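GH127 beta-L-arabinofuranoside (Geobacillus stearothermophilus, PDB 4QK0) probably hydrolyses beta-L-arabinofuranosidic linkages, releasing L-arabinose from arabinose-containing sugars. Local coordinates at residues V382-V387 with R398-V403; E386-A391 with E638-V643; C560-D565 with Y631-R636; D588-V593 with R626-Y631. All blocks are in the same frame, centred on the assembly; numbering follows the deposited sequence.

Contact 1 (V382-V387 with R398-V403)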
loop_
_atom_site.group_PDB
_atom_site.type_symbol
_atom_site.label_atom_id
_atom_site.label_comp_id
_atom_site.label_asym_id
_atom_site.label_seq_id
_atom_site.Cartn_x
_atom_site.Cartn_y
_atom_site.Cartn_z
ATOM N N VAL A 382 13.100 4.781 7.294
ATOM C CA VAL A 382 12.460 3.558 6.791
ATOM C C VAL A 382 13.401 2.742 5.973
ATOM O O VAL A 382 14.140 3.295 5.163
ATOM C CB VAL A 382 11.289 3.982 5.896
ATOM C CG1 VAL A 382 10.825 2.883 5.000
ATOM C CG2 VAL A 382 10.177 4.546 6.760
ATOM N N ASN A 383 13.409 1.422 6.180
ATOM C CA ASN A 383 14.342 0.557 5.486
ATOM C C ASN A 383 13.621 -0.476 4.625
ATOM O O ASN A 383 13.352 -1.612 5.067
ATOM C CB ASN A 383 15.262 -0.194 6.435
ATOM C CG ASN A 383 16.131 0.739 7.210
ATOM O OD1 ASN A 383 15.704 1.243 8.242
ATOM N ND2 ASN A 383 17.290 1.075 6.661
ATOM N N PRO A 384 13.361 -0.129 3.372
ATOM C CA PRO A 384 12.537 -0.989 2.535
ATOM C C PRO A 384 13.339 -2.147 2.012
ATOM O O PRO A 384 14.555 -2.113 2.030
ATOM C CB PRO A 384 12.122 -0.047 1.421
ATOM C CG PRO A 384 13.300 0.860 1.274
ATOM C CD PRO A 384 13.810 1.078 2.662
ATOM N N LEU A 385 12.652 -3.199 1.580
ATOM C CA LEU A 385 13.301 -4.324 0.940
ATOM C C LEU A 385 13.107 -4.354 -0.547
ATOM O O LEU A 385 13.637 -5.240 -1.262
ATOM C CB LEU A 385 12.812 -5.641 1.558
ATOM C CG LEU A 385 13.479 -5.945 2.900
ATOM C CD1 LEU A 385 12.894 -5.090 4.026
ATOM C CD2 LEU A 385 13.253 -7.423 3.134
ATOM N N GLU A 386 12.380 -3.365 -1.043
ATOM C CA GLU A 386 12.137 -3.244 -2.493
ATOM C C GLU A 386 11.832 -1.804 -2.817
ATOM O O GLU A 386 10.964 -1.191 -2.206
ATOM C CB GLU A 386 10.989 -4.116 -2.925
ATOM C CG GLU A 386 10.575 -3.916 -4.382
ATOM C CD GLU A 386 9.529 -4.929 -4.807
ATOM O OE1 GLU A 386 9.854 -6.106 -4.845
ATOM O OE2 GLU A 386 8.354 -4.557 -5.027
ATOM N N VAL A 387 12.561 -1.261 -3.777
ATOM C CA VAL A 387 12.370 0.118 -4.184
ATOM C C VAL A 387 12.257 0.236 -5.703
ATOM O O VAL A 387 13.096 -0.257 -6.430
ATOM C CB VAL A 387 13.521 1.000 -3.696
ATOM C CG1 VAL A 387 13.354 2.413 -4.174
ATOM C CG2 VAL A 387 13.512 1.054 -2.184
ATOM N N ARG A 398 4.757 6.778 0.326
ATOM C CA ARG A 398 5.386 8.064 0.474
ATOM C C ARG A 398 6.309 8.059 1.679
ATOM O O ARG A 398 7.184 8.891 1.764
ATOM C CB ARG A 398 4.335 9.173 0.637
ATOM C CG ARG A 398 3.624 9.206 2.005
ATOM C CD ARG A 398 2.449 10.168 1.964
ATOM N NE ARG A 398 1.743 10.303 3.230
ATOM C CZ ARG A 398 0.879 9.415 3.743
ATOM N NH1 ARG A 398 0.561 8.277 3.105
ATOM N NH2 ARG A 398 0.323 9.661 4.923
ATOM N N HIS A 399 6.123 7.131 2.614
ATOM C CA HIS A 399 7.095 6.927 3.751
ATOM C C HIS A 399 8.405 6.346 3.269
ATOM O O HIS A 399 9.395 6.374 3.963
ATOM C CB HIS A 399 6.493 5.977 4.794
ATOM C CG HIS A 399 6.265 4.603 4.271
ATOM N ND1 HIS A 399 5.186 4.273 3.471
ATOM C CD2 HIS A 399 6.954 3.460 4.456
ATOM C CE1 HIS A 399 5.213 2.984 3.211
ATOM N NE2 HIS A 399 6.279 2.461 3.790
ATOM N N VAL A 400 8.407 5.747 2.101
ATOM C CA VAL A 400 9.643 5.179 1.593
ATOM C C VAL A 400 10.447 6.258 0.839
ATOM O O VAL A 400 10.032 6.713 -0.244
ATOM C CB VAL A 400 9.367 4.010 0.664
ATOM C CG1 VAL A 400 10.669 3.491 0.084
ATOM C CG2 VAL A 400 8.655 2.891 1.411
ATOM N N LYS A 401 11.583 6.676 1.398
ATOM C CA LYS A 401 12.469 7.625 0.711
ATOM C C LYS A 401 13.473 6.856 -0.092
ATOM O O LYS A 401 14.079 5.938 0.397
ATOM C CB LYS A 401 13.211 8.518 1.681
ATOM C CG LYS A 401 12.344 9.315 2.587
ATOM C CD LYS A 401 11.466 10.247 1.811
ATOM C CE LYS A 401 10.390 10.823 2.704
ATOM N NZ LYS A 401 9.794 11.992 1.996
ATOM N N PRO A 402 13.619 7.212 -1.363
ATOM C CA PRO A 402 14.526 6.450 -2.223
ATOM C C PRO A 402 15.994 6.759 -2.020
ATOM O O PRO A 402 16.834 6.020 -2.487
ATOM C CB PRO A 402 14.088 6.845 -3.653
ATOM C CG PRO A 402 13.421 8.158 -3.496
ATOM C CD PRO A 402 12.765 8.151 -2.137
ATOM N N VAL A 403 16.304 7.867 -1.357
ATOM C CA VAL A 403 17.663 8.135 -0.936
ATOM C C VAL A 403 17.715 8.615 0.505
ATOM O O VAL A 403 16.704 9.084 1.045
ATOM C CB VAL A 403 18.338 9.209 -1.835
ATOM C CG1 VAL A 403 18.354 8.705 -3.257
ATOM C CG2 VAL A 403 17.651 10.580 -1.743
HETATM O O HOH W 1 13.420 5.173 3.241
#

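Contact 2 (E386-A391 with E638-V643)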
loop_
_atom_site.group_PDB
_atom_site.type_symbol
_atom_site.label_atom_id
_atom_site.label_comp_id
_atom_site.label_asym_id
_atom_site.label_seq_id
_atom_site.Cartn_x
_atom_site.Cartn_y
_atom_site.Cartn_z
ATOM N N GLU A 386 12.380 -3.365 -1.043
ATOM C CA GLU A 386 12.137 -3.244 -2.493
ATOM C C GLU A 386 11.832 -1.804 -2.817
ATOM O O GLU A 386 10.964 -1.191 -2.206
ATOM C CB GLU A 386 10.989 -4.116 -2.925
ATOM C CG GLU A 386 10.575 -3.916 -4.382
ATOM C CD GLU A 386 9.529 -4.929 -4.807
ATOM O OE1 GLU A 386 9.854 -6.106 -4.845
ATOM O OE2 GLU A 386 8.354 -4.557 -5.027
ATOM N N VAL A 387 12.561 -1.261 -3.777
ATOM C CA VAL A 387 12.370 0.118 -4.184
ATOM C C VAL A 387 12.257 0.236 -5.703
ATOM O O VAL A 387 13.096 -0.257 -6.430
ATOM C CB VAL A 387 13.521 1.000 -3.696
ATOM C CG1 VAL A 387 13.354 2.413 -4.174
ATOM C CG2 VAL A 387 13.512 1.054 -2.184
ATOM N N TRP A 388 11.164 0.872 -6.119
ATOM C CA TRP A 388 10.960 1.406 -7.487
ATOM C C TRP A 388 10.752 2.930 -7.271
ATOM O O TRP A 388 9.697 3.323 -6.855
ATOM C CB TRP A 388 9.740 0.721 -8.135
ATOM C CG TRP A 388 9.376 1.175 -9.550
ATOM C CD1 TRP A 388 10.162 1.856 -10.420
ATOM C CD2 TRP A 388 8.119 0.963 -10.225
ATOM N NE1 TRP A 388 9.479 2.073 -11.584
ATOM C CE2 TRP A 388 8.227 1.535 -11.491
ATOM C CE3 TRP A 388 6.924 0.344 -9.870
ATOM C CZ2 TRP A 388 7.174 1.508 -12.414
ATOM C CZ3 TRP A 388 5.872 0.310 -10.779
ATOM C CH2 TRP A 388 6.002 0.880 -12.030
ATOM N N PRO A 389 11.779 3.773 -7.517
ATOM C CA PRO A 389 11.683 5.179 -7.092
ATOM C C PRO A 389 10.488 5.939 -7.558
ATOM O O PRO A 389 9.928 6.691 -6.783
ATOM C CB PRO A 389 12.930 5.810 -7.659
ATOM C CG PRO A 389 13.908 4.680 -7.635
ATOM C CD PRO A 389 13.114 3.478 -8.069
ATOM N N LYS A 390 10.085 5.748 -8.810
ATOM C CA LYS A 390 8.878 6.404 -9.289
ATOM C C LYS A 390 7.667 6.110 -8.453
ATOM O O LYS A 390 6.834 6.996 -8.201
ATOM C CB LYS A 390 8.596 5.954 -10.722
ATOM C CG LYS A 390 8.107 7.139 -11.521
ATOM C CD LYS A 390 7.536 6.794 -12.899
ATOM C CE LYS A 390 6.918 8.014 -13.555
ATOM N NZ LYS A 390 6.093 8.855 -12.627
ATOM N N ALA A 391 7.520 4.847 -8.048
ATOM C CA ALA A 391 6.408 4.428 -7.221
ATOM C C ALA A 391 6.355 5.008 -5.831
ATOM O O ALA A 391 5.297 4.975 -5.197
ATOM C CB ALA A 391 6.386 2.904 -7.118
ATOM N N GLU A 638 20.494 7.268 -6.515
ATOM C CA GLU A 638 19.121 6.818 -6.579
ATOM C C GLU A 638 18.944 5.733 -7.639
ATOM O O GLU A 638 19.555 5.766 -8.703
ATOM C CB GLU A 638 18.205 7.998 -6.866
ATOM C CG GLU A 638 16.730 7.689 -6.678
ATOM C CD GLU A 638 15.854 8.935 -6.531
ATOM O OE1 GLU A 638 16.267 9.920 -5.906
ATOM O OE2 GLU A 638 14.747 8.945 -7.083
ATOM N N GLY A 639 18.164 4.720 -7.301
ATOM C CA GLY A 639 17.883 3.652 -8.235
ATOM C C GLY A 639 17.050 2.555 -7.608
ATOM O O GLY A 639 16.807 2.550 -6.386
ATOM N N GLU A 640 16.565 1.654 -8.448
ATOM C CA GLU A 640 15.854 0.494 -7.974
ATOM C C GLU A 640 16.758 -0.366 -7.075
ATOM O O GLU A 640 17.991 -0.422 -7.274
ATOM C CB GLU A 640 15.343 -0.335 -9.166
ATOM C CG GLU A 640 14.246 0.370 -9.951
ATOM C CD GLU A 640 13.547 -0.547 -10.958
ATOM O OE1 GLU A 640 13.313 -1.757 -10.681
ATOM O OE2 GLU A 640 13.284 -0.063 -12.065
HETATM N N MSE A 641 16.098 -1.105 -6.170
HETATM C CA MSE A 641 16.753 -2.131 -5.311
HETATM C C MSE A 641 15.765 -3.194 -4.950
HETATM O O MSE A 641 14.622 -2.889 -4.724
HETATM C CB MSE A 641 17.311 -1.437 -4.066
HETATM C CG MSE A 641 18.064 -2.389 -3.143
HETATM SE SE MSE A 641 16.781 -3.253 -1.881
HETATM C CE MSE A 641 16.358 -1.780 -0.789
ATOM N N VAL A 642 16.182 -4.459 -4.971
ATOM C CA VAL A 642 15.393 -5.530 -4.425
ATOM C C VAL A 642 16.240 -6.491 -3.670
ATOM O O VAL A 642 17.359 -6.722 -4.038
ATOM C CB VAL A 642 14.618 -6.373 -5.472
ATOM C CG1 VAL A 642 13.537 -5.546 -6.118
ATOM C CG2 VAL A 642 15.517 -6.905 -6.556
ATOM N N VAL A 643 15.627 -7.101 -2.647
ATOM C CA VAL A 643 16.210 -8.207 -1.900
ATOM C C VAL A 643 15.607 -9.507 -2.391
ATOM O O VAL A 643 16.329 -10.443 -2.739
ATOM C CB VAL A 643 15.936 -8.089 -0.378
ATOM C CG1 VAL A 643 16.308 -9.367 0.389
ATOM C CG2 VAL A 643 16.707 -6.925 0.190
HETATM O O HOH W 2 12.959 -2.360 -7.773
#

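Contact 3 (C560-D565 with Y631-R636)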
loop_
_atom_site.group_PDB
_atom_site.type_symbol
_atom_site.label_atom_id
_atom_site.label_comp_id
_atom_site.label_asym_id
_atom_site.label_seq_id
_atom_site.Cartn_x
_atom_site.Cartn_y
_atom_site.Cartn_z
ATOM N N CYS A 560 21.420 -7.714 -1.865
ATOM C CA CYS A 560 20.383 -7.059 -2.677
ATOM C C CYS A 560 20.924 -6.763 -4.051
ATOM O O CYS A 560 22.170 -6.830 -4.273
ATOM C CB CYS A 560 19.911 -5.809 -2.041
ATOM S SG CYS A 560 21.037 -4.424 -2.096
ATOM N N LEU A 561 20.008 -6.526 -5.000
ATOM C CA LEU A 561 20.407 -6.083 -6.354
ATOM C C LEU A 561 20.031 -4.647 -6.511
ATOM O O LEU A 561 18.945 -4.229 -6.073
ATOM C CB LEU A 561 19.729 -6.860 -7.443
ATOM C CG LEU A 561 19.720 -8.364 -7.416
ATOM C CD1 LEU A 561 19.188 -8.945 -8.730
ATOM C CD2 LEU A 561 21.089 -8.874 -7.200
ATOM N N GLU A 562 20.964 -3.851 -7.039
ATOM C CA GLU A 562 20.727 -2.429 -7.338
ATOM C C GLU A 562 20.771 -2.116 -8.864
ATOM O O GLU A 562 21.491 -2.760 -9.644
ATOM C CB GLU A 562 21.764 -1.558 -6.646
ATOM C CG GLU A 562 21.639 -1.448 -5.116
ATOM C CD GLU A 562 22.374 -0.216 -4.582
ATOM O OE1 GLU A 562 23.588 -0.284 -4.534
ATOM O OE2 GLU A 562 21.748 0.821 -4.284
ATOM N N GLU A 563 19.996 -1.127 -9.249
ATOM C CA GLU A 563 19.911 -0.690 -10.638
ATOM C C GLU A 563 21.292 -0.303 -11.167
ATOM O O GLU A 563 21.659 -0.637 -12.288
ATOM C CB GLU A 563 18.980 0.502 -10.718
ATOM C CG GLU A 563 18.811 1.097 -12.102
ATOM C CD GLU A 563 17.698 2.162 -12.186
ATOM O OE1 GLU A 563 16.834 2.338 -11.287
ATOM O OE2 GLU A 563 17.709 2.882 -13.189
ATOM N N VAL A 564 22.069 0.396 -10.338
ATOM C CA VAL A 564 23.383 0.870 -10.769
ATOM C C VAL A 564 24.226 -0.276 -11.326
ATOM O O VAL A 564 24.977 -0.071 -12.252
ATOM C CB VAL A 564 24.119 1.627 -9.642
ATOM C CG1 VAL A 564 24.440 0.677 -8.480
ATOM C CG2 VAL A 564 25.405 2.275 -10.143
ATOM N N ASP A 565 24.068 -1.498 -10.810
ATOM C CA ASP A 565 24.829 -2.647 -11.278
ATOM C C ASP A 565 24.099 -3.484 -12.309
ATOM O O ASP A 565 24.726 -4.249 -12.995
ATOM C CB ASP A 565 25.168 -3.621 -10.109
ATOM C CG ASP A 565 26.083 -3.010 -9.036
ATOM O OD1 ASP A 565 27.068 -2.367 -9.412
ATOM O OD2 ASP A 565 25.841 -3.170 -7.817
ATOM N N TYR A 631 23.037 -3.674 3.552
ATOM C CA TYR A 631 23.352 -2.462 4.336
ATOM C C TYR A 631 23.991 -1.401 3.490
ATOM O O TYR A 631 23.861 -0.181 3.799
ATOM C CB TYR A 631 24.273 -2.757 5.581
ATOM C CG TYR A 631 25.687 -3.061 5.249
ATOM C CD1 TYR A 631 26.572 -2.033 4.868
ATOM C CD2 TYR A 631 26.149 -4.356 5.221
ATOM C CE1 TYR A 631 27.897 -2.319 4.496
ATOM C CE2 TYR A 631 27.462 -4.646 4.863
ATOM C CZ TYR A 631 28.348 -3.589 4.501
ATOM O OH TYR A 631 29.667 -3.879 4.149
ATOM N N ALA A 632 24.711 -1.831 2.442
ATOM C CA ALA A 632 25.460 -0.881 1.586
ATOM C C ALA A 632 24.711 -0.309 0.392
ATOM O O ALA A 632 25.308 0.395 -0.423
ATOM C CB ALA A 632 26.720 -1.533 1.087
ATOM N N TRP A 633 23.421 -0.594 0.272
ATOM C CA TRP A 633 22.646 -0.081 -0.858
ATOM C C TRP A 633 22.490 1.420 -0.717
ATOM O O TRP A 633 22.696 1.986 0.362
ATOM C CB TRP A 633 21.279 -0.845 -0.978
ATOM C CG TRP A 633 20.113 -0.219 -0.272
ATOM C CD1 TRP A 633 19.795 -0.330 1.028
ATOM C CD2 TRP A 633 19.109 0.618 -0.864
ATOM N NE1 TRP A 633 18.709 0.430 1.310
ATOM C CE2 TRP A 633 18.244 1.004 0.157
ATOM C CE3 TRP A 633 18.891 1.107 -2.176
ATOM C CZ2 TRP A 633 17.146 1.833 -0.064
ATOM C CZ3 TRP A 633 17.823 1.933 -2.399
ATOM C CH2 TRP A 633 16.938 2.278 -1.350
ATOM N N CYS A 634 22.172 2.069 -1.830
ATOM C CA CYS A 634 21.900 3.520 -1.890
ATOM C C CYS A 634 23.095 4.373 -1.475
ATOM O O CYS A 634 22.912 5.475 -0.965
ATOM C CB CYS A 634 20.708 3.876 -1.044
ATOM S SG CYS A 634 19.809 5.335 -1.550
ATOM N N ASN A 635 24.295 3.879 -1.728
ATOM C CA ASN A 635 25.482 4.712 -1.624
ATOM C C ASN A 635 26.047 5.118 -3.000
ATOM O O ASN A 635 27.029 5.799 -3.062
ATOM C CB ASN A 635 26.583 4.006 -0.815
ATOM C CG ASN A 635 26.244 3.988 0.666
ATOM O OD1 ASN A 635 26.537 4.915 1.408
ATOM N ND2 ASN A 635 25.574 2.940 1.074
ATOM N N ARG A 636 25.393 4.711 -4.085
ATOM C CA ARG A 636 25.841 5.018 -5.425
ATOM C C ARG A 636 24.707 5.601 -6.245
ATOM O O ARG A 636 24.578 5.356 -7.401
ATOM C CB ARG A 636 26.378 3.756 -6.038
ATOM C CG ARG A 636 27.616 3.264 -5.298
ATOM C CD ARG A 636 28.054 1.881 -5.732
ATOM N NE ARG A 636 27.009 0.873 -5.538
ATOM C CZ ARG A 636 26.927 -0.267 -6.207
ATOM N NH1 ARG A 636 27.802 -0.562 -7.162
ATOM N NH2 ARG A 636 25.927 -1.087 -5.987
HETATM O O HOH W 3 24.990 1.580 -3.016
HETATM O O HOH W 4 22.928 3.231 -4.996
#

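Contact 4 (D588-V593 with R626-Y631)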
loop_
_atom_site.group_PDB
_atom_site.type_symbol
_atom_site.label_atom_id
_atom_site.label_comp_id
_atom_site.label_asym_id
_atom_site.label_seq_id
_atom_site.Cartn_x
_atom_site.Cartn_y
_atom_site.Cartn_z
ATOM N N ASP A 588 37.786 -2.092 -3.379
ATOM C CA ASP A 588 37.534 -0.664 -3.574
ATOM C C ASP A 588 36.068 -0.313 -3.702
ATOM O O ASP A 588 35.732 0.828 -4.028
ATOM C CB ASP A 588 38.331 -0.132 -4.788
ATOM C CG ASP A 588 39.838 -0.397 -4.642
ATOM O OD1 ASP A 588 40.397 -0.074 -3.564
ATOM O OD2 ASP A 588 40.439 -0.973 -5.574
ATOM N N LEU A 589 35.200 -1.286 -3.439
ATOM C CA LEU A 589 33.785 -1.075 -3.596
ATOM C C LEU A 589 33.122 -0.968 -2.244
ATOM O O LEU A 589 33.166 -1.912 -1.464
ATOM C CB LEU A 589 33.210 -2.229 -4.425
ATOM C CG LEU A 589 31.711 -2.194 -4.640
ATOM C CD1 LEU A 589 31.332 -1.123 -5.671
ATOM C CD2 LEU A 589 31.248 -3.569 -5.090
ATOM N N LEU A 590 32.504 0.179 -1.987
ATOM C CA LEU A 590 31.616 0.342 -0.855
ATOM C C LEU A 590 32.362 0.028 0.467
ATOM O O LEU A 590 31.863 -0.693 1.338
ATOM C CB LEU A 590 30.403 -0.596 -1.043
ATOM C CG LEU A 590 29.484 -0.265 -2.230
ATOM C CD1 LEU A 590 28.470 -1.373 -2.519
ATOM C CD2 LEU A 590 28.752 1.040 -2.004
ATOM N N GLU A 591 33.579 0.558 0.555
ATOM C CA GLU A 591 34.513 0.379 1.675
ATOM C C GLU A 591 35.113 -0.998 1.758
ATOM O O GLU A 591 35.849 -1.276 2.694
ATOM C CB GLU A 591 33.917 0.799 3.019
ATOM C CG GLU A 591 33.478 2.247 3.031
ATOM C CD GLU A 591 34.628 3.258 2.923
ATOM O OE1 GLU A 591 35.777 2.953 3.293
ATOM O OE2 GLU A 591 34.357 4.402 2.493
ATOM N N GLY A 592 34.852 -1.863 0.783
ATOM C CA GLY A 592 35.466 -3.185 0.780
ATOM C C GLY A 592 34.467 -4.252 1.134
ATOM O O GLY A 592 34.185 -4.470 2.288
ATOM N N VAL A 593 33.888 -4.911 0.129
ATOM C CA VAL A 593 32.820 -5.824 0.382
ATOM C C VAL A 593 32.961 -7.041 -0.472
ATOM O O VAL A 593 33.543 -6.978 -1.541
ATOM C CB VAL A 593 31.451 -5.195 0.103
ATOM C CG1 VAL A 593 31.234 -3.975 0.977
ATOM C CG2 VAL A 593 31.254 -4.823 -1.377
ATOM N N ARG A 626 24.920 -8.754 -10.515
ATOM C CA ARG A 626 25.731 -8.551 -9.368
ATOM C C ARG A 626 24.937 -8.081 -8.176
ATOM O O ARG A 626 24.128 -7.120 -8.257
ATOM C CB ARG A 626 26.823 -7.514 -9.689
ATOM C CG ARG A 626 27.826 -7.455 -8.561
ATOM C CD ARG A 626 29.153 -6.897 -9.020
ATOM N NE ARG A 626 29.057 -5.455 -9.014
ATOM C CZ ARG A 626 30.093 -4.634 -8.987
ATOM N NH1 ARG A 626 31.322 -5.131 -8.925
ATOM N NH2 ARG A 626 29.889 -3.325 -9.016
ATOM N N ALA A 627 25.228 -8.707 -7.026
ATOM C CA ALA A 627 24.533 -8.383 -5.806
ATOM C C ALA A 627 25.552 -7.859 -4.805
ATOM O O ALA A 627 26.670 -8.348 -4.749
ATOM C CB ALA A 627 23.790 -9.602 -5.277
ATOM N N ILE A 628 25.114 -6.910 -3.990
ATOM C CA ILE A 628 25.911 -6.342 -2.931
ATOM C C ILE A 628 25.167 -6.447 -1.572
ATOM O O ILE A 628 23.980 -6.772 -1.544
ATOM C CB ILE A 628 26.212 -4.849 -3.201
ATOM C CG1 ILE A 628 24.914 -4.053 -3.406
ATOM C CG2 ILE A 628 27.096 -4.707 -4.444
ATOM C CD1 ILE A 628 24.827 -2.816 -2.589
ATOM N N PRO A 629 25.873 -6.179 -0.446
ATOM C CA PRO A 629 25.240 -6.281 0.838
ATOM C C PRO A 629 24.134 -5.282 0.997
ATOM O O PRO A 629 24.300 -4.111 0.630
ATOM C CB PRO A 629 26.398 -5.939 1.820
ATOM C CG PRO A 629 27.604 -6.434 1.146
ATOM C CD PRO A 629 27.351 -6.092 -0.305
ATOM N N TYR A 630 23.039 -5.720 1.598
ATOM C CA TYR A 630 21.883 -4.873 1.799
ATOM C C TYR A 630 22.235 -3.590 2.483
ATOM O O TYR A 630 21.810 -2.521 2.030
ATOM C CB TYR A 630 20.779 -5.606 2.582
ATOM C CG TYR A 630 19.625 -4.708 2.925
ATOM C CD1 TYR A 630 18.620 -4.455 2.014
ATOM C CD2 TYR A 630 19.511 -4.147 4.186
ATOM C CE1 TYR A 630 17.565 -3.605 2.352
ATOM C CE2 TYR A 630 18.437 -3.347 4.517
ATOM C CZ TYR A 630 17.483 -3.057 3.587
ATOM O OH TYR A 630 16.457 -2.249 3.951
ATOM N N TYR A 631 23.037 -3.674 3.552
ATOM C CA TYR A 631 23.352 -2.462 4.336
ATOM C C TYR A 631 23.991 -1.401 3.490
ATOM O O TYR A 631 23.861 -0.181 3.799
ATOM C CB TYR A 631 24.273 -2.757 5.581
ATOM C CG TYR A 631 25.687 -3.061 5.249
ATOM C CD1 TYR A 631 26.572 -2.033 4.868
ATOM C CD2 TYR A 631 26.149 -4.356 5.221
ATOM C CE1 TYR A 631 27.897 -2.319 4.496
ATOM C CE2 TYR A 631 27.462 -4.646 4.863
ATOM C CZ TYR A 631 28.348 -3.589 4.501
ATOM O OH TYR A 631 29.667 -3.879 4.149
HETATM O O HOH W 5 31.347 -1.973 4.045
#

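Contact 1 (V382-V387 with R398-V403)
A chi1 of 162° places Val382 CG1 opposite its own backbone N and CG2 opposite the carbonyl carbon, which turns both methyls toward His399. Val382 CG2 approaches the peptide, 3.4 Å from His399 O, while Val382 CG1 meets the imidazole obliquely at His399 CD2, 4.0 Å away. The same CG1 also touches Val400 CG2, the methyl that lies over one face of the His399 ring, toward its rim. Val400 CG1, anti to the backbone N (chi1 177°), meets Pro384 CG at 3.9 Å and, more loosely, Val387 CG2 at 4.4 Å. Branched aliphatic groups thus mesh around Val400, and the direct contact is van der Waals throughout. An alanine in place of Val382 would probably open a gap beside His399 CD2 and Val400 CG2, leaving the imidazole less firmly backed. A bridging water supplies the polar link: it donates to Val382 O at 2.8 Å and accepts from Lys401 N at 3.0 Å, satisfying two backbone groups that do not meet directly. The polar end of His399 is fixed by Ala330, whose O accepts from NE2. The contact folds the loop leading to helix 413-422 back over the run into strand 386-387, where Pro384 O takes a hydrogen bond from Tyr630 and Val387 pairs with strand 641-647.

Contact 2 (E386-A391 with E638-V643)
Val387 and Met641 form the hydrogen-bonded pair of a short antiparallel beta ladder, through which strand 386-387 of the catalytic region joins strand 641-647 in the C-terminal region. Val387 N donates to Met641 O at 2.8 Å, nearly straight at 169° and in the carbonyl plane. The return bond, Met641 N to Val387 O, is longer at 3.1 Å, with the donor tilted 16° from the Val387 carbonyl plane. Glu386 and Val642 make the adjoining non-hydrogen-bonded pair, and CA-H...O contacts from Glu386 to Met641 O and from Glu640 to Val387 O reinforce the ladder.

Apolar packing follows the two faces. Glu386 runs alongside Val642, its CG 3.8 Å from Val642 CG1; on the other face Val387 CG2 touches CE of Met641, a selenomethionine here. Past the strand, Pro389 lays CG on Gly639 C and crosses Glu640 at about a right angle, with Pro389 CD 3.8 Å from Glu640 CG. An alanine at Pro389 would probably leave Gly639 and the stem of Glu640 without this cover and the backbone freer to turn where the 3-10 segment starts.

The charged group is held mainly from beyond the ladder. Glu640 accepts from Asn569 N and Leu570 N and makes a salt bridge with Arg544 of the second subunit, which also forms a cation-pi contact with Trp388. The Trp388 ring runs beside this carboxylate, its CD1 4.0 Å from Glu640 OE2.

Contact 3 (C560-D565 with Y631-R636)
Arg636 NH2 is gripped by two carboxylates at once, donating to Asp565 OD2 at 2.8 Å and to Glu562 OE1 at 2.9 Å. Both acceptors lie at the edge of the guanidinium near its plane, and both bonds are fairly straight. Asp565 is held end-on by two nitrogens, since NH1 reaches its OD1 at 3.0 Å; the planes are nonetheless 46° apart, and NH2 meets OD2 from above the carboxylate plane. A bend at chi3 (-59°) turns the arginine's tip toward these acids, and the bonds to Glu562 and Asp565 fix the group's rotation. Val564 CG1 covers one guanidinium face, over its centre and 3.5 Å from Arg636 CZ.

Glu562 divides its oxygens between side chain and backbone. While OE1 takes the arginine on its anti side, OE2 accepts from Cys634 N at 2.8 Å, approached from above the carboxylate plane, and also lies at the edge of the Trp633 ring beside CE3. Cys560 SG packs on Trp633 CB at 3.8 Å. One positive group between two acids would probably favour their ionised forms, and Asp565 OD1 has a second partner in Arg626. The whole is a salt-bridge network spanning a strand-to-helix junction: Glu562, at the N-cap position of helix 563-566, and Asp565 within that helix anchor the loop that leads into strand 641-647.

Contact 4 (D588-V593 with R626-Y631)
The type I' beta turn from Leu589 to Gly592 lies in the loop that connects strands 574-586 and 593-603, and its leucines rest on Arg626 and Ile628 of strand 620-629. The turn is closed by Gly592 N donating to Leu589 O at 2.8 Å. Gly592 adopts backbone angles at which a side chain would run into the preceding carbonyl oxygen, which explains the glycine.

Leu589 approaches Arg626 from the opposite direction and lays CD2 over one face of the guanidinium, offset toward its rim and 4.1 Å from Arg626 NH1. With CG set opposite the backbone N (chi1 178°), the leucine extends toward the strand, and CD2 also brushes Ile628 CG2. Leu590 crosses Ile628 at about a right angle, bringing CD1 to within 3.9 Å of Ile628 CD1. Where the hairpin re-enters its strand, Val593 sets CB against Pro629 CG at 4.2 Å and slides past Tyr631 in the opposite direction, CG1 standing 3.5 Å from Tyr631 OH. A water in the plane of the tyrosine ring lies near this hydroxyl and donates to Leu590 O at 3.0 Å.

Arg626 NH2 forms a salt bridge with Asp565, while Leu589 covers part of one face of the guanidinium. The chemistry implies that the turn rests on the strand mainly through aliphatic packing, with the arginine's charge paired by Asp565 and one water beside the tyrosine hydroxyl.

In the fold
Followed from the N terminus, the chain first closes contact 1, a short loop of ten residues between 382-387 and 398-403. Contact 2 starts from the same stretch, sharing Glu386 and Val387, but spans 246 residues before 638-643 returns to pair with it. Inside that long loop lies contact 3, joining 560-565 to 631-636, and inside contact 3 lies contact 4, from 588-593 to 626-631; the last two share Tyr631. Strands 386-387, 641-647, 557-562 and 620-629 belong to one mixed sheet: contact 2 pairs two of them, and contacts 3 and 4 pack a loop and a turn against the others. Contact 2 ties the catalytic region to the C-terminal region, as does Trp633 packing against Val387.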